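Local coordinates for protein ORF10 (Moritella marina, PDB 6RIW) that supplies the ketosynthase and chain length factor part of a polyunsaturated fatty acid synthase, where it probably catalyses condensation of carrier-bound acyl chains, at residues D56-V61 and D227-N232; A46-N51 and N596-I601; R873-A878 and S959-N964. All blocks are in the same frame, centred on the assembly; numbering follows the deposited sequence.

Interaction 1: residues D56-V61 and D227-N232; sequences DKFYCV and DPMFVN
Phe58 brings its ring up to the first turn of helix 228-237, where Asn232 CB, oblique to the ring, comes within 3.7 Å of Phe58 CD2. The ring owes this position to an unusual first torsion (chi1 35°), which sets CG between the backbone N and the carbonyl carbon and swings the phenyl group toward the helix. Farther round, Met229 CG lies at the ring's edge, 4.4 Å from Phe58 CE2, a looser apolar touch made by a methionine chain extended as far as SD, its methyl turned aside. Within the thiolase-like fold of the ketosynthase, the contact packs the loop that leads into strand 62-64 on the start of a helix that follows strand 217-224. Asp227 caps that helix at its N-cap position: Asp227 OD1 accepts from Met229 N at 3.0 Å, the donor coming from above the carboxylate plane, while OD2 forms a salt bridge with Arg592. Asn232 turns its amide steeply against the phenyl ring, the planes 78° apart. Asn232 ND2 comes to 3.5 Å from Cys60 O, a polar approach without a hydrogen bond. Met41 of helix 38-41 touches both Met229 and Asn232.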
loop_
_atom_site.group_PDB
_atom_site.type_symbol
_atom_site.label_atom_id
_atom_site.label_comp_id
_atom_site.label_asym_id
_atom_site.label_seq_id
_atom_site.Cartn_x
_atom_site.Cartn_y
_atom_site.Cartn_z
ATOM N N ASP A 56 -18.970 13.050 10.546
ATOM C CA ASP A 56 -19.451 12.095 9.538
ATOM C C ASP A 56 -19.960 12.802 8.282
ATOM O O ASP A 56 -20.830 12.278 7.582
ATOM C CB ASP A 56 -20.534 11.156 10.087
ATOM C CG ASP A 56 -20.107 10.415 11.369
ATOM O OD1 ASP A 56 -18.943 9.982 11.491
ATOM O OD2 ASP A 56 -20.954 10.268 12.267
ATOM N N LYS A 57 -19.396 13.976 7.968
ATOM C CA LYS A 57 -19.765 14.747 6.786
ATOM C C LYS A 57 -18.507 15.213 6.059
ATOM O O LYS A 57 -17.472 15.464 6.682
ATOM C CB LYS A 57 -20.608 15.988 7.157
ATOM C CG LYS A 57 -21.836 15.698 7.969
ATOM C CD LYS A 57 -22.929 15.114 7.098
ATOM C CE LYS A 57 -24.233 15.034 7.880
ATOM N NZ LYS A 57 -25.239 14.186 7.198
ATOM N N PHE A 58 -18.584 15.327 4.736
ATOM C CA PHE A 58 -17.543 16.061 4.031
ATOM C C PHE A 58 -18.083 17.425 3.611
ATOM O O PHE A 58 -19.292 17.629 3.537
ATOM C CB PHE A 58 -16.966 15.289 2.823
ATOM C CG PHE A 58 -17.950 14.443 2.063
ATOM C CD1 PHE A 58 -19.014 15.014 1.400
ATOM C CD2 PHE A 58 -17.746 13.080 1.944
ATOM C CE1 PHE A 58 -19.892 14.228 0.661
ATOM C CE2 PHE A 58 -18.608 12.283 1.206
ATOM C CZ PHE A 58 -19.690 12.858 0.561
ATOM N N TYR A 59 -17.188 18.397 3.427
ATOM C CA TYR A 59 -17.636 19.746 3.084
ATOM C C TYR A 59 -17.224 20.145 1.678
ATOM O O TYR A 59 -17.339 21.318 1.318
ATOM C CB TYR A 59 -17.137 20.777 4.110
ATOM C CG TYR A 59 -15.633 21.018 4.171
ATOM C CD1 TYR A 59 -15.047 22.070 3.482
ATOM C CD2 TYR A 59 -14.820 20.226 4.969
ATOM C CE1 TYR A 59 -13.685 22.308 3.563
ATOM C CE2 TYR A 59 -13.464 20.453 5.066
ATOM C CZ TYR A 59 -12.895 21.489 4.354
ATOM O OH TYR A 59 -11.541 21.701 4.455
ATOM N N CYS A 60 -16.766 19.191 0.869
ATOM C CA CYS A 60 -16.419 19.449 -0.522
ATOM C C CYS A 60 -16.659 18.169 -1.314
ATOM O O CYS A 60 -16.291 17.084 -0.849
ATOM C CB CYS A 60 -14.956 19.904 -0.631
ATOM S SG CYS A 60 -14.329 20.164 -2.326
ATOM N N VAL A 61 -17.298 18.285 -2.482
ATOM C CA VAL A 61 -17.506 17.133 -3.364
ATOM C C VAL A 61 -16.748 17.260 -4.677
ATOM O O VAL A 61 -16.843 16.356 -5.525
ATOM C CB VAL A 61 -19.005 16.875 -3.633
ATOM C CG1 VAL A 61 -19.727 16.499 -2.345
ATOM C CG2 VAL A 61 -19.650 18.080 -4.290
ATOM N N ASP A 227 -12.177 4.043 -2.350
ATOM C CA ASP A 227 -13.547 4.470 -2.113
ATOM C C ASP A 227 -13.561 5.982 -1.923
ATOM O O ASP A 227 -12.994 6.501 -0.952
ATOM C CB ASP A 227 -14.117 3.747 -0.880
ATOM C CG ASP A 227 -15.519 4.223 -0.497
ATOM O OD1 ASP A 227 -16.111 5.044 -1.228
ATOM O OD2 ASP A 227 -16.029 3.758 0.548
ATOM N N PRO A 228 -14.173 6.724 -2.852
ATOM C CA PRO A 228 -14.197 8.190 -2.722
ATOM C C PRO A 228 -14.776 8.696 -1.413
ATOM O O PRO A 228 -14.350 9.763 -0.937
ATOM C CB PRO A 228 -15.051 8.630 -3.925
ATOM C CG PRO A 228 -14.845 7.519 -4.951
ATOM C CD PRO A 228 -14.782 6.251 -4.111
ATOM N N MET A 229 -15.727 7.975 -0.802
ATOM C CA MET A 229 -16.243 8.422 0.489
ATOM C C MET A 229 -15.162 8.362 1.559
ATOM O O MET A 229 -15.057 9.271 2.397
ATOM C CB MET A 229 -17.455 7.592 0.914
ATOM C CG MET A 229 -18.004 8.033 2.266
ATOM S SD MET A 229 -19.287 6.956 2.929
ATOM C CE MET A 229 -20.574 7.285 1.734
ATOM N N PHE A 230 -14.335 7.312 1.531
ATOM C CA PHE A 230 -13.228 7.196 2.474
ATOM C C PHE A 230 -12.215 8.307 2.260
ATOM O O PHE A 230 -11.719 8.903 3.230
ATOM C CB PHE A 230 -12.560 5.828 2.307
ATOM C CG PHE A 230 -11.554 5.495 3.384
ATOM C CD1 PHE A 230 -10.220 5.859 3.248
ATOM C CD2 PHE A 230 -11.948 4.793 4.514
ATOM C CE1 PHE A 230 -9.284 5.551 4.246
ATOM C CE2 PHE A 230 -11.033 4.467 5.511
ATOM C CZ PHE A 230 -9.697 4.854 5.377
ATOM N N VAL A 231 -11.919 8.621 0.987
ATOM C CA VAL A 231 -10.953 9.671 0.662
ATOM C C VAL A 231 -11.468 11.036 1.105
ATOM O O VAL A 231 -10.735 11.851 1.693
ATOM C CB VAL A 231 -10.658 9.662 -0.846
ATOM C CG1 VAL A 231 -9.856 10.902 -1.232
ATOM C CG2 VAL A 231 -9.921 8.376 -1.223
ATOM N N ASN A 232 -12.718 11.331 0.783
ATOM C CA ASN A 232 -13.213 12.680 1.013
ATOM C C ASN A 232 -13.498 12.931 2.487
ATOM O O ASN A 232 -13.336 14.061 2.966
ATOM C CB ASN A 232 -14.460 12.916 0.157
ATOM C CG ASN A 232 -14.122 13.166 -1.304
ATOM O OD1 ASN A 232 -13.134 12.631 -1.844
ATOM N ND2 ASN A 232 -14.920 14.011 -1.953
#

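Interaction 2: residues A46-N51 and N596-I601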
loop_
_atom_site.group_PDB
_atom_site.type_symbol
_atom_site.label_atom_id
_atom_site.label_comp_id
_atom_site.label_asym_id
_atom_site.label_seq_id
_atom_site.Cartn_x
_atom_site.Cartn_y
_atom_site.Cartn_z
ATOM N N ALA A 46 -25.276 14.481 -1.363
ATOM C CA ALA A 46 -25.849 15.581 -0.587
ATOM C C ALA A 46 -26.202 15.157 0.834
ATOM O O ALA A 46 -26.141 15.978 1.753
ATOM C CB ALA A 46 -27.091 16.136 -1.296
ATOM N N LYS A 47 -26.576 13.885 1.038
ATOM C CA LYS A 47 -26.877 13.389 2.384
ATOM C C LYS A 47 -25.650 13.362 3.291
ATOM O O LYS A 47 -25.799 13.212 4.510
ATOM C CB LYS A 47 -27.470 11.978 2.313
ATOM C CG LYS A 47 -28.845 11.915 1.679
ATOM C CD LYS A 47 -29.926 12.204 2.713
ATOM C CE LYS A 47 -31.309 12.302 2.068
ATOM N NZ LYS A 47 -32.320 12.769 3.061
ATOM N N TYR A 48 -24.451 13.446 2.724
ATOM C CA TYR A 48 -23.217 13.375 3.497
ATOM C C TYR A 48 -22.440 14.679 3.446
ATOM O O TYR A 48 -21.295 14.723 3.917
ATOM C CB TYR A 48 -22.351 12.204 2.998
ATOM C CG TYR A 48 -22.966 10.876 3.373
ATOM C CD1 TYR A 48 -23.912 10.275 2.554
ATOM C CD2 TYR A 48 -22.648 10.256 4.585
ATOM C CE1 TYR A 48 -24.504 9.069 2.912
ATOM C CE2 TYR A 48 -23.254 9.049 4.964
ATOM C CZ TYR A 48 -24.176 8.463 4.113
ATOM O OH TYR A 48 -24.775 7.256 4.439
ATOM N N THR A 49 -23.030 15.736 2.880
ATOM C CA THR A 49 -22.367 17.024 2.707
ATOM C C THR A 49 -22.862 18.000 3.770
ATOM O O THR A 49 -24.073 18.142 3.979
ATOM C CB THR A 49 -22.634 17.595 1.305
ATOM O OG1 THR A 49 -22.197 16.663 0.295
ATOM C CG2 THR A 49 -21.897 18.920 1.102
ATOM N N ALA A 50 -21.927 18.663 4.446
ATOM C CA ALA A 50 -22.278 19.720 5.387
ATOM C C ALA A 50 -21.158 20.751 5.432
ATOM O O ALA A 50 -20.474 20.967 4.427
ATOM C CB ALA A 50 -22.546 19.133 6.771
ATOM N N ASN A 51 -20.936 21.371 6.583
ATOM C CA ASN A 51 -19.862 22.338 6.750
ATOM C C ASN A 51 -18.629 21.691 7.376
ATOM O O ASN A 51 -18.680 20.605 7.966
ATOM C CB ASN A 51 -20.321 23.519 7.616
ATOM C CG ASN A 51 -21.615 24.144 7.119
ATOM O OD1 ASN A 51 -22.653 24.072 7.783
ATOM N ND2 ASN A 51 -21.558 24.755 5.946
ATOM N N ASN A 596 -21.944 5.191 7.077
ATOM C CA ASN A 596 -23.043 4.927 6.147
ATOM C C ASN A 596 -24.371 4.707 6.865
ATOM O O ASN A 596 -25.433 4.789 6.228
ATOM C CB ASN A 596 -22.684 3.716 5.287
ATOM C CG ASN A 596 -23.211 3.817 3.876
ATOM O OD1 ASN A 596 -22.468 3.609 2.914
ATOM N ND2 ASN A 596 -24.520 4.080 3.736
ATOM N N LEU A 597 -24.345 4.465 8.177
ATOM C CA LEU A 597 -25.600 4.281 8.894
ATOM C C LEU A 597 -26.480 5.533 8.841
ATOM O O LEU A 597 -27.677 5.423 9.094
ATOM C CB LEU A 597 -25.335 3.865 10.345
ATOM C CG LEU A 597 -24.746 2.451 10.472
ATOM C CD1 LEU A 597 -24.310 2.179 11.928
ATOM C CD2 LEU A 597 -25.765 1.436 10.047
ATOM N N THR A 598 -25.906 6.704 8.529
ATOM C CA THR A 598 -26.684 7.923 8.259
ATOM C C THR A 598 -27.866 7.663 7.324
ATOM O O THR A 598 -29.022 7.967 7.646
ATOM C CB THR A 598 -25.776 8.995 7.641
ATOM O OG1 THR A 598 -24.848 9.456 8.629
ATOM C CG2 THR A 598 -26.602 10.187 7.139
ATOM N N THR A 599 -27.594 7.131 6.143
ATOM C CA THR A 599 -28.688 6.899 5.215
ATOM C C THR A 599 -29.312 5.537 5.410
ATOM O O THR A 599 -30.496 5.361 5.104
ATOM C CB THR A 599 -28.215 7.055 3.763
ATOM O OG1 THR A 599 -27.019 6.291 3.554
ATOM C CG2 THR A 599 -27.935 8.525 3.455
ATOM N N GLN A 600 -28.560 4.564 5.937
ATOM C CA GLN A 600 -29.170 3.262 6.201
ATOM C C GLN A 600 -30.293 3.369 7.226
ATOM O O GLN A 600 -31.362 2.770 7.042
ATOM C CB GLN A 600 -28.127 2.261 6.681
ATOM C CG GLN A 600 -27.218 1.813 5.576
ATOM C CD GLN A 600 -26.098 0.992 6.125
ATOM O OE1 GLN A 600 -25.024 1.529 6.414
ATOM N NE2 GLN A 600 -26.348 -0.315 6.317
ATOM N N ILE A 601 -30.077 4.124 8.308
ATOM C CA ILE A 601 -31.114 4.231 9.340
ATOM C C ILE A 601 -32.254 5.117 8.849
ATOM O O ILE A 601 -33.430 4.815 9.071
ATOM C CB ILE A 601 -30.525 4.772 10.659
ATOM C CG1 ILE A 601 -29.449 3.831 11.217
ATOM C CG2 ILE A 601 -31.636 4.976 11.681
ATOM C CD1 ILE A 601 -29.990 2.595 11.838
#
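Tyr48 OH meets Thr599 OG1 across the boundary between two thiolase-like units, the loop 46-51 lying in the N-terminal ketosynthase region and helix 597-608 in the second, related region of the didomain. The polar part of the contact gathers round the phenol oxygen at the start of that helix. Tyr48 OH and Thr599 OG1 are 2.6 Å apart in a short hydrogen bond in which either hydroxyl could be the donor. The threonine's first torsion (chi1 50°) places OG1 between its backbone N and carbonyl carbon, and this turns the hydroxyl to the phenol. Asn596 O also lies near, 3.1 Å from Tyr48 OH, while the amide of Asn596 is held by Arg592 through OD1.

Apolar packing flanks this bond. Thr599 CG2 sits 3.5 Å from Tyr48 CE1, and on the other side of the ring's outline Thr598 CB comes to 3.7 Å from Tyr48 CE2; both approach obliquely. Thr598 keeps its hydroxyl for Val595 O and Lys625. A phenylalanine in place of Tyr48 would probably leave Thr599 OG1 without its phenol mate and the ring with no polar tie to the helix.

Charge enters at the solvent side, where Lys47 is exposed. Its chain bends at the second torsion (chi2 -85°), and its NZ forms a salt bridge with Glu602, one turn farther along the helix than Thr598. The CB end of the same chain crosses obliquely over the threonine methyl, with Lys47 CB 3.7 Å from Thr599 CG2.

Interaction 3: residues R873-A878 and S959-N964; sequences RDNSCA and SAHATN
Arg873 O accepts the ring nitrogen His961 NE2 at 2.8 Å, the one direct hydrogen bond between the two segments. The N-H approaches from well above the carbonyl plane, and the bond is bent, with an angle of 146° at the hydrogen. Donation through NE2 fixes a proton on that nitrogen and helps to set the rotation of the imidazole.

The ring is sandwiched. Over one face lies the guanidinium of Arg873, almost perfectly parallel at 3° between planes and with centres 4.0 Å apart. The arginine chain, bent at its second and third torsions, folds back to bring that flat group over the histidine. A positive charge on the imidazole would probably be disfavoured here, although Asp167 forms a salt bridge with Arg873 NH2. The opposite face receives Asn875, whose CB makes a CH-pi contact 3.7 Å from the centroid of the His961 ring while its amide also stacks on the imidazole. With CG anti to the backbone N (chi1 -155°), the amide lies nearly parallel to the ring; Ser774 bonds its OD1.

Two waters in the guanidinium plane extend the grip. Water 1 accepts from Arg873 NH1 at 2.8 Å and from His961 N, and water 2 accepts from NH1 and donates to Ser959 O at 2.7 Å. A short 3-10 turn, 961-963, carries the histidine.

The loop 959-964, which follows helix 929-934, is thus fastened to the second, thiolase-like ketosynthase region through the turn before strand 876-884, a strand paired antiparallel with 763-772 and 865-870, while Tyr174 and Gln181 of helix 174-183 in the first region also touch His961.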
loop_
_atom_site.group_PDB
_atom_site.type_symbol
_atom_site.label_atom_id
_atom_site.label_comp_id
_atom_site.label_asym_id
_atom_site.label_seq_id
_atom_site.Cartn_x
_atom_site.Cartn_y
_atom_site.Cartn_z
ATOM N N ARG A 873 -0.802 -15.477 -2.691
ATOM C CA ARG A 873 -1.755 -15.016 -3.681
ATOM C C ARG A 873 -1.123 -14.121 -4.732
ATOM O O ARG A 873 -1.820 -13.730 -5.676
ATOM C CB ARG A 873 -2.907 -14.294 -2.987
ATOM C CG ARG A 873 -3.821 -15.230 -2.193
ATOM C CD ARG A 873 -4.442 -16.299 -3.131
ATOM N NE ARG A 873 -5.386 -15.693 -4.075
ATOM C CZ ARG A 873 -5.911 -16.319 -5.126
ATOM N NH1 ARG A 873 -5.590 -17.585 -5.395
ATOM N NH2 ARG A 873 -6.781 -15.694 -5.901
ATOM N N ASP A 874 0.156 -13.771 -4.600
ATOM C CA ASP A 874 0.824 -13.044 -5.674
ATOM C C ASP A 874 1.239 -13.958 -6.822
ATOM O O ASP A 874 1.670 -13.459 -7.871
ATOM C CB ASP A 874 2.049 -12.325 -5.118
ATOM C CG ASP A 874 2.976 -13.286 -4.361
ATOM O OD1 ASP A 874 2.513 -13.947 -3.376
ATOM O OD2 ASP A 874 4.156 -13.386 -4.759
ATOM N N ASN A 875 1.094 -15.276 -6.657
ATOM C CA ASN A 875 1.364 -16.250 -7.728
ATOM C C ASN A 875 2.835 -16.215 -8.150
ATOM O O ASN A 875 3.178 -16.218 -9.340
ATOM C CB ASN A 875 0.431 -16.036 -8.935
ATOM C CG ASN A 875 0.251 -17.306 -9.756
ATOM O OD1 ASN A 875 0.782 -18.361 -9.407
ATOM N ND2 ASN A 875 -0.508 -17.216 -10.838
ATOM N N SER A 876 3.723 -16.151 -7.166
ATOM C CA SER A 876 5.131 -16.410 -7.426
ATOM C C SER A 876 5.701 -17.202 -6.261
ATOM O O SER A 876 5.172 -17.193 -5.141
ATOM C CB SER A 876 5.923 -15.113 -7.671
ATOM O OG SER A 876 5.929 -14.313 -6.516
ATOM N N CYS A 877 6.743 -17.954 -6.553
ATOM C CA CYS A 877 7.445 -18.698 -5.531
ATOM C C CYS A 877 8.703 -17.926 -5.157
ATOM O O CYS A 877 9.458 -17.505 -6.039
ATOM C CB CYS A 877 7.805 -20.096 -6.025
ATOM S SG CYS A 877 8.797 -20.951 -4.790
ATOM N N ALA A 878 8.907 -17.719 -3.866
ATOM C CA ALA A 878 10.135 -17.156 -3.334
ATOM C C ALA A 878 10.929 -18.270 -2.666
ATOM O O ALA A 878 10.354 -19.162 -2.032
ATOM C CB ALA A 878 9.847 -16.031 -2.322
ATOM N N SER A 959 -10.527 -21.063 -6.153
ATOM C CA SER A 959 -9.463 -22.014 -6.442
ATOM C C SER A 959 -8.093 -21.345 -6.343
ATOM O O SER A 959 -7.934 -20.140 -6.579
ATOM C CB SER A 959 -9.637 -22.589 -7.842
ATOM O OG SER A 959 -9.570 -21.513 -8.772
ATOM N N ALA A 960 -7.092 -22.146 -6.005
ATOM C CA ALA A 960 -5.749 -21.610 -5.842
ATOM C C ALA A 960 -5.117 -21.302 -7.193
ATOM O O ALA A 960 -5.547 -21.786 -8.240
ATOM C CB ALA A 960 -4.863 -22.595 -5.084
ATOM N N HIS A 961 -4.045 -20.509 -7.159
ATOM C CA HIS A 961 -3.392 -20.127 -8.405
ATOM C C HIS A 961 -2.915 -21.345 -9.186
ATOM O O HIS A 961 -2.972 -21.360 -10.424
ATOM C CB HIS A 961 -2.211 -19.204 -8.113
ATOM C CG HIS A 961 -2.620 -17.790 -7.891
ATOM N ND1 HIS A 961 -3.476 -17.119 -8.742
ATOM C CD2 HIS A 961 -2.307 -16.922 -6.899
ATOM C CE1 HIS A 961 -3.660 -15.890 -8.289
ATOM N NE2 HIS A 961 -2.965 -15.748 -7.170
ATOM N N ALA A 962 -2.442 -22.367 -8.474
ATOM C CA ALA A 962 -1.888 -23.559 -9.115
ATOM C C ALA A 962 -2.897 -24.290 -9.998
ATOM O O ALA A 962 -2.487 -25.075 -10.866
ATOM C CB ALA A 962 -1.364 -24.514 -8.041
ATOM N N THR A 963 -4.204 -24.079 -9.779
ATOM C CA THR A 963 -5.225 -24.701 -10.620
ATOM C C THR A 963 -5.333 -24.063 -11.998
ATOM O O THR A 963 -5.976 -24.648 -12.880
ATOM C CB THR A 963 -6.607 -24.623 -9.977
ATOM O OG1 THR A 963 -7.054 -23.265 -10.009
ATOM C CG2 THR A 963 -6.576 -25.139 -8.567
ATOM N N ASN A 964 -4.782 -22.858 -12.199
ATOM C CA ASN A 964 -4.860 -22.201 -13.508
ATOM C C ASN A 964 -6.305 -21.983 -13.960
ATOM O O ASN A 964 -6.582 -21.907 -15.160
ATOM C CB ASN A 964 -4.095 -23.000 -14.579
ATOM C CG ASN A 964 -2.622 -23.143 -14.262
ATOM O OD1 ASN A 964 -2.043 -24.234 -14.396
ATOM N ND2 ASN A 964 -1.997 -22.046 -13.835
HETATM O O HOH W 1 -3.607 -19.308 -4.535
HETATM O O HOH W 2 -6.868 -18.001 -7.935
#

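Interactions 1 and 2 adjoin, their centres 10 Å apart, and share the loop between helix 38-41 and strand 62-64; Phe58 N and Tyr48 O, 2.9 Å apart, probably form a hydrogen bond between them. Interaction 1 is buried and mostly apolar, within the first ketosynthase region. Interaction 2, partly buried, ties that loop to the second region through a hydroxyl pair, and Lys47 reaches past its segments to Glu602. Interaction 3 lies about 36 Å from interaction 1, centre to centre, on the opposite side of the chain's centre. A surface contact, it relies on flat stacking, one direct hydrogen bond and bridging waters, whereas the buried interaction 1 has no hydrogen bond across its segments.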